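Local structure of protein kinase (3PY9) at residues E8-I13 against E21-K26; E173-I178 against D182-S187. The protein is a membrane serine/threonine kinase whose extracellular region, built largely of PASTA domains, probably binds muropeptides of the cell wall and so senses its state. One frame throughout, in Å; residues are numbered along the deposited sequence.

Interaction 1: residues E8-I13 against E21-K26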
loop_
_atom_site.group_PDB
_atom_site.type_symbol
_atom_site.label_atom_id
_atom_site.label_comp_id
_atom_site.label_asym_id
_atom_site.label_seq_id
_atom_site.Cartn_x
_atom_site.Cartn_y
_atom_site.Cartn_z
ATOM N N GLU A 8 -51.858 -43.190 -5.454
ATOM C CA GLU A 8 -50.386 -42.911 -5.385
ATOM C C GLU A 8 -50.000 -41.434 -5.300
ATOM O O GLU A 8 -50.616 -40.575 -5.939
ATOM C CB GLU A 8 -49.693 -43.520 -6.585
ATOM C CG GLU A 8 -48.533 -44.310 -6.179
ATOM C CD GLU A 8 -48.093 -45.255 -7.250
ATOM O OE1 GLU A 8 -48.142 -44.868 -8.437
ATOM O OE2 GLU A 8 -47.682 -46.386 -6.905
ATOM N N THR A 9 -48.946 -41.141 -4.550
ATOM C CA THR A 9 -48.584 -39.746 -4.286
ATOM C C THR A 9 -48.155 -38.992 -5.545
ATOM O O THR A 9 -47.213 -39.424 -6.214
ATOM C CB THR A 9 -47.517 -39.653 -3.201
ATOM O OG1 THR A 9 -47.990 -40.342 -2.037
ATOM C CG2 THR A 9 -47.213 -38.191 -2.859
ATOM N N PRO A 10 -48.861 -37.881 -5.870
ATOM C CA PRO A 10 -48.566 -36.993 -7.005
ATOM C C PRO A 10 -47.247 -36.221 -6.850
ATOM O O PRO A 10 -46.789 -35.985 -5.725
ATOM C CB PRO A 10 -49.732 -35.975 -6.999
ATOM C CG PRO A 10 -50.706 -36.439 -5.999
ATOM C CD PRO A 10 -50.040 -37.431 -5.105
ATOM N N ASP A 11 -46.672 -35.812 -7.984
ATOM C CA ASP A 11 -45.423 -35.061 -8.016
ATOM C C ASP A 11 -45.728 -33.562 -7.933
ATOM O O ASP A 11 -46.438 -33.008 -8.781
ATOM C CB ASP A 11 -44.646 -35.402 -9.294
ATOM C CG ASP A 11 -43.293 -34.681 -9.393
ATOM O OD1 ASP A 11 -42.790 -34.117 -8.403
ATOM O OD2 ASP A 11 -42.712 -34.695 -10.488
ATOM N N VAL A 12 -45.232 -32.920 -6.881
ATOM C CA VAL A 12 -45.382 -31.472 -6.725
ATOM C C VAL A 12 -44.023 -30.810 -6.530
ATOM O O VAL A 12 -43.936 -29.624 -6.191
ATOM C CB VAL A 12 -46.344 -31.105 -5.568
ATOM C CG1 VAL A 12 -47.702 -31.781 -5.760
ATOM C CG2 VAL A 12 -45.732 -31.483 -4.194
ATOM N N ILE A 13 -42.963 -31.584 -6.754
ATOM C CA ILE A 13 -41.597 -31.114 -6.560
ATOM C C ILE A 13 -41.348 -29.890 -7.457
ATOM O O ILE A 13 -41.796 -29.858 -8.603
ATOM C CB ILE A 13 -40.571 -32.260 -6.830
ATOM C CG1 ILE A 13 -40.867 -33.496 -5.955
ATOM C CG2 ILE A 13 -39.116 -31.778 -6.682
ATOM C CD1 ILE A 13 -40.898 -33.254 -4.455
ATOM N N GLU A 21 -51.362 -27.911 -3.068
ATOM C CA GLU A 21 -52.640 -28.235 -2.422
ATOM C C GLU A 21 -53.724 -28.458 -3.475
ATOM O O GLU A 21 -54.520 -29.403 -3.383
ATOM C CB GLU A 21 -53.059 -27.172 -1.398
ATOM C CG GLU A 21 -54.327 -27.562 -0.632
ATOM C CD GLU A 21 -54.476 -26.866 0.706
ATOM O OE1 GLU A 21 -53.895 -25.762 0.895
ATOM O OE2 GLU A 21 -55.191 -27.437 1.565
ATOM N N GLN A 22 -53.717 -27.601 -4.491
ATOM C CA GLN A 22 -54.518 -27.815 -5.698
ATOM C C GLN A 22 -54.332 -29.225 -6.299
ATOM O O GLN A 22 -55.317 -29.922 -6.536
ATOM C CB GLN A 22 -54.218 -26.718 -6.722
ATOM C CG GLN A 22 -54.891 -25.389 -6.426
ATOM C CD GLN A 22 -56.171 -25.190 -7.221
ATOM O OE1 GLN A 22 -56.841 -24.153 -7.102
ATOM N NE2 GLN A 22 -56.515 -26.177 -8.053
ATOM N N ILE A 23 -53.092 -29.662 -6.525
ATOM C CA ILE A 23 -52.869 -31.035 -7.026
ATOM C C ILE A 23 -53.321 -32.118 -6.025
ATOM O O ILE A 23 -53.852 -33.148 -6.433
ATOM C CB ILE A 23 -51.391 -31.285 -7.501
ATOM C CG1 ILE A 23 -51.083 -30.549 -8.810
ATOM C CG2 ILE A 23 -51.110 -32.752 -7.738
ATOM C CD1 ILE A 23 -50.292 -29.295 -8.630
ATOM N N PHE A 24 -53.109 -31.890 -4.726
ATOM C CA PHE A 24 -53.490 -32.874 -3.701
ATOM C C PHE A 24 -55.009 -33.028 -3.586
ATOM O O PHE A 24 -55.510 -34.159 -3.458
ATOM C CB PHE A 24 -52.926 -32.526 -2.308
ATOM C CG PHE A 24 -51.409 -32.600 -2.193
ATOM C CD1 PHE A 24 -50.662 -33.486 -2.961
ATOM C CD2 PHE A 24 -50.748 -31.795 -1.277
ATOM C CE1 PHE A 24 -49.260 -33.551 -2.834
ATOM C CE2 PHE A 24 -49.358 -31.849 -1.139
ATOM C CZ PHE A 24 -48.608 -32.724 -1.919
ATOM N N ASN A 25 -55.733 -31.907 -3.602
ATOM C CA ASN A 25 -57.187 -31.932 -3.447
ATOM C C ASN A 25 -57.830 -32.674 -4.601
ATOM O O ASN A 25 -58.649 -33.575 -4.401
ATOM C CB ASN A 25 -57.762 -30.519 -3.374
ATOM C CG ASN A 25 -57.485 -29.838 -2.056
ATOM O OD1 ASN A 25 -57.132 -30.488 -1.061
ATOM N ND2 ASN A 25 -57.653 -28.519 -2.034
ATOM N N LYS A 26 -57.428 -32.280 -5.806
ATOM C CA LYS A 26 -57.810 -32.948 -7.039
ATOM C C LYS A 26 -57.608 -34.465 -6.962
ATOM O O LYS A 26 -58.412 -35.224 -7.505
ATOM C CB LYS A 26 -57.057 -32.321 -8.228
ATOM C CG LYS A 26 -56.483 -33.297 -9.281
ATOM C CD LYS A 26 -57.548 -33.927 -10.206
ATOM C CE LYS A 26 -56.979 -35.113 -11.001
ATOM N NZ LYS A 26 -55.955 -34.675 -11.991
#
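Val12 and Pro10 on the lead-in loop 8-13 meet Ile23 and Phe24 of the helix through carbon alone. Followed outward, the Val12 side chain shows how two branches share one partner. From CB, the first branch, CG1, lies 3.8 Å from Phe24 CE1 and also touches Ile23 CG2. The second, CG2, stands 3.9 Å from Phe24 CZ. CG1 meets the far end of the ring obliquely, and the two side chains cross at about a right angle. Pro10 treats the same ring differently, setting its CG at the edge near the ring plane, 4.2 Å from Phe24 CD1, while its CB packs against Ile23 CG2 at 3.6 Å. With CB facing the loop and CG1 beside the backbone N (chi1 -72°), Ile23 leaves CG2, anti to that N, to touch Pro10. Behind the contact, Asp11 OD1 accepts from Ile13 N at 3.0 Å, an Asx turn with Val12 as its middle residue. Val64 and Val66 of strand 63-69 also touch Phe24, so the ring, carried by the helix, packs against both loop and strand of this PASTA domain. With no hydrogen bond between the two segments, their direct attachment rests on shape and the burial of apolar surface.

Interaction 2: residues E173-I178 against D182-S187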
loop_
_atom_site.group_PDB
_atom_site.type_symbol
_atom_site.label_atom_id
_atom_site.label_comp_id
_atom_site.label_asym_id
_atom_site.label_seq_id
_atom_site.Cartn_x
_atom_site.Cartn_y
_atom_site.Cartn_z
ATOM N N GLU A 173 29.494 15.920 -5.891
ATOM C CA GLU A 173 30.716 16.227 -5.143
ATOM C C GLU A 173 31.938 16.311 -6.050
ATOM O O GLU A 173 31.981 15.697 -7.125
ATOM C CB GLU A 173 30.968 15.196 -4.047
ATOM C CG GLU A 173 30.131 15.389 -2.795
ATOM C CD GLU A 173 30.237 14.222 -1.836
ATOM O OE1 GLU A 173 31.033 13.290 -2.096
ATOM O OE2 GLU A 173 29.514 14.231 -0.814
ATOM N N TYR A 174 32.933 17.077 -5.612
ATOM C CA TYR A 174 34.205 17.165 -6.328
ATOM C C TYR A 174 35.000 15.872 -6.199
ATOM O O TYR A 174 34.977 15.207 -5.156
ATOM C CB TYR A 174 35.038 18.341 -5.814
ATOM C CG TYR A 174 34.464 19.687 -6.163
ATOM C CD1 TYR A 174 34.363 20.090 -7.493
ATOM C CD2 TYR A 174 34.017 20.555 -5.168
ATOM C CE1 TYR A 174 33.840 21.328 -7.831
ATOM C CE2 TYR A 174 33.484 21.794 -5.493
ATOM C CZ TYR A 174 33.402 22.170 -6.827
ATOM O OH TYR A 174 32.881 23.384 -7.171
ATOM N N SER A 175 35.698 15.523 -7.274
ATOM C CA SER A 175 36.542 14.343 -7.298
ATOM C C SER A 175 37.727 14.581 -8.204
ATOM O O SER A 175 37.604 15.208 -9.259
ATOM C CB SER A 175 35.773 13.114 -7.788
ATOM O OG SER A 175 36.655 12.031 -8.031
ATOM N N ASP A 176 38.873 14.053 -7.782
ATOM C CA ASP A 176 40.094 14.136 -8.554
ATOM C C ASP A 176 40.265 12.892 -9.426
ATOM O O ASP A 176 40.865 12.965 -10.500
ATOM C CB ASP A 176 41.287 14.353 -7.618
ATOM C CG ASP A 176 41.218 15.693 -6.885
ATOM O OD1 ASP A 176 41.064 16.738 -7.558
ATOM O OD2 ASP A 176 41.309 15.706 -5.636
ATOM N N ASP A 177 39.712 11.764 -8.980
ATOM C CA ASP A 177 39.867 10.495 -9.703
ATOM C C ASP A 177 38.626 9.960 -10.450
ATOM O O ASP A 177 38.691 8.896 -11.074
ATOM C CB ASP A 177 40.484 9.401 -8.800
ATOM C CG ASP A 177 39.927 9.398 -7.371
ATOM O OD1 ASP A 177 40.054 10.421 -6.660
ATOM O OD2 ASP A 177 39.402 8.345 -6.937
ATOM N N ILE A 178 37.513 10.693 -10.402
ATOM C CA ILE A 178 36.288 10.266 -11.080
ATOM C C ILE A 178 35.816 11.322 -12.086
ATOM O O ILE A 178 35.548 12.462 -11.711
ATOM C CB ILE A 178 35.124 9.963 -10.072
ATOM C CG1 ILE A 178 35.601 9.206 -8.807
ATOM C CG2 ILE A 178 33.945 9.273 -10.782
ATOM C CD1 ILE A 178 36.106 7.783 -9.022
ATOM N N ASP A 182 30.387 10.855 -13.765
ATOM C CA ASP A 182 30.524 9.477 -13.324
ATOM C C ASP A 182 30.184 9.363 -11.830
ATOM O O ASP A 182 30.312 10.328 -11.075
ATOM C CB ASP A 182 31.929 8.916 -13.610
ATOM C CG ASP A 182 32.113 8.484 -15.053
ATOM O OD1 ASP A 182 31.307 8.894 -15.925
ATOM O OD2 ASP A 182 33.077 7.728 -15.323
ATOM N N VAL A 183 29.775 8.158 -11.433
ATOM C CA VAL A 183 29.233 7.883 -10.120
ATOM C C VAL A 183 30.358 7.600 -9.130
ATOM O O VAL A 183 31.133 6.641 -9.295
ATOM C CB VAL A 183 28.279 6.661 -10.178
ATOM C CG1 VAL A 183 27.870 6.216 -8.773
ATOM C CG2 VAL A 183 27.064 6.949 -11.079
ATOM N N ILE A 184 30.429 8.440 -8.099
ATOM C CA ILE A 184 31.294 8.201 -6.952
ATOM C C ILE A 184 30.766 7.006 -6.179
ATOM O O ILE A 184 31.498 6.076 -5.921
ATOM C CB ILE A 184 31.355 9.418 -5.967
ATOM C CG1 ILE A 184 31.485 10.757 -6.703
ATOM C CG2 ILE A 184 32.469 9.222 -4.923
ATOM C CD1 ILE A 184 32.709 10.888 -7.538
ATOM N N SER A 185 29.486 7.044 -5.814
ATOM C CA SER A 185 28.895 6.003 -4.973
ATOM C C SER A 185 27.413 5.776 -5.249
ATOM O O SER A 185 26.716 6.670 -5.746
ATOM C CB SER A 185 29.091 6.339 -3.497
ATOM O OG SER A 185 28.191 7.358 -3.105
ATOM N N GLN A 186 26.945 4.576 -4.895
ATOM C CA GLN A 186 25.557 4.155 -5.158
ATOM C C GLN A 186 25.018 3.285 -4.049
ATOM O O GLN A 186 25.682 2.357 -3.591
ATOM C CB GLN A 186 25.456 3.374 -6.469
ATOM C CG GLN A 186 24.021 3.011 -6.915
ATOM C CD GLN A 186 24.028 2.135 -8.164
ATOM O OE1 GLN A 186 24.930 2.256 -9.010
ATOM N NE2 GLN A 186 23.033 1.233 -8.284
ATOM N N SER A 187 23.786 3.575 -3.655
ATOM C CA SER A 187 23.121 2.849 -2.603
ATOM C C SER A 187 21.617 2.829 -2.867
ATOM O O SER A 187 21.010 3.885 -3.019
ATOM C CB SER A 187 23.406 3.542 -1.269
ATOM O OG SER A 187 22.841 2.812 -0.212
#
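Ser175 OG is gripped by two backbone amides that follow it: Ile178 N donates at 2.9 Å with an angle of 130°, and Asp177 N adds a weak bond at 3.2 Å. The first of these makes an ST motif. With OG anti to its own backbone N (chi1 170°), the hydroxyl reaches forward to the turning chain, and the bent bonds tie residues 175-178 into a compact curve. That curve brings Ser175 and Ile178 onto the same methyl. The terminal methyl of Ile184, CD1, touches both, 3.6 Å from Ile178 CG1 and equally near Ile178 CB; Ser175 CB lies 3.8 Å from the same Ile184 CD1. The two isoleucine side chains run obliquely to one another. The other branch of Ile178 serves a different neighbour: CG2 meets the aliphatic carbon of an acidic residue, Asp182 CB, at 3.5 Å, the side chains again crossing at a slant. No hydrogen bond joins the two segments directly, but Ile178 O accepts from Ser204 OG and the Asp182 backbone pairs with Ser204. The contact closes the connection from strand 167-173 to strand 183-187, the outer strands of a three-stranded mixed sheet whose middle strand is 198-204. Ile184 and Ser185 both face Val202 on that middle strand, forming a classic beta bulge where the chain turns a corner.

Both contacts belong to PASTA domains, but to different ones at distant points of an elongated chain: their centres lie 94 Å apart and on opposite sides of the chain's centre. Interaction 1 is partly buried and joins a loop to a helix, with an aromatic ring taking much of the contact. Interaction 2 lies at the surface, where a connection between strands folds against the next strand, and aliphatic methyls meet there beside serine and aspartate carbons. In both, the polar bonds shape a loop while carbon contacts join the segments.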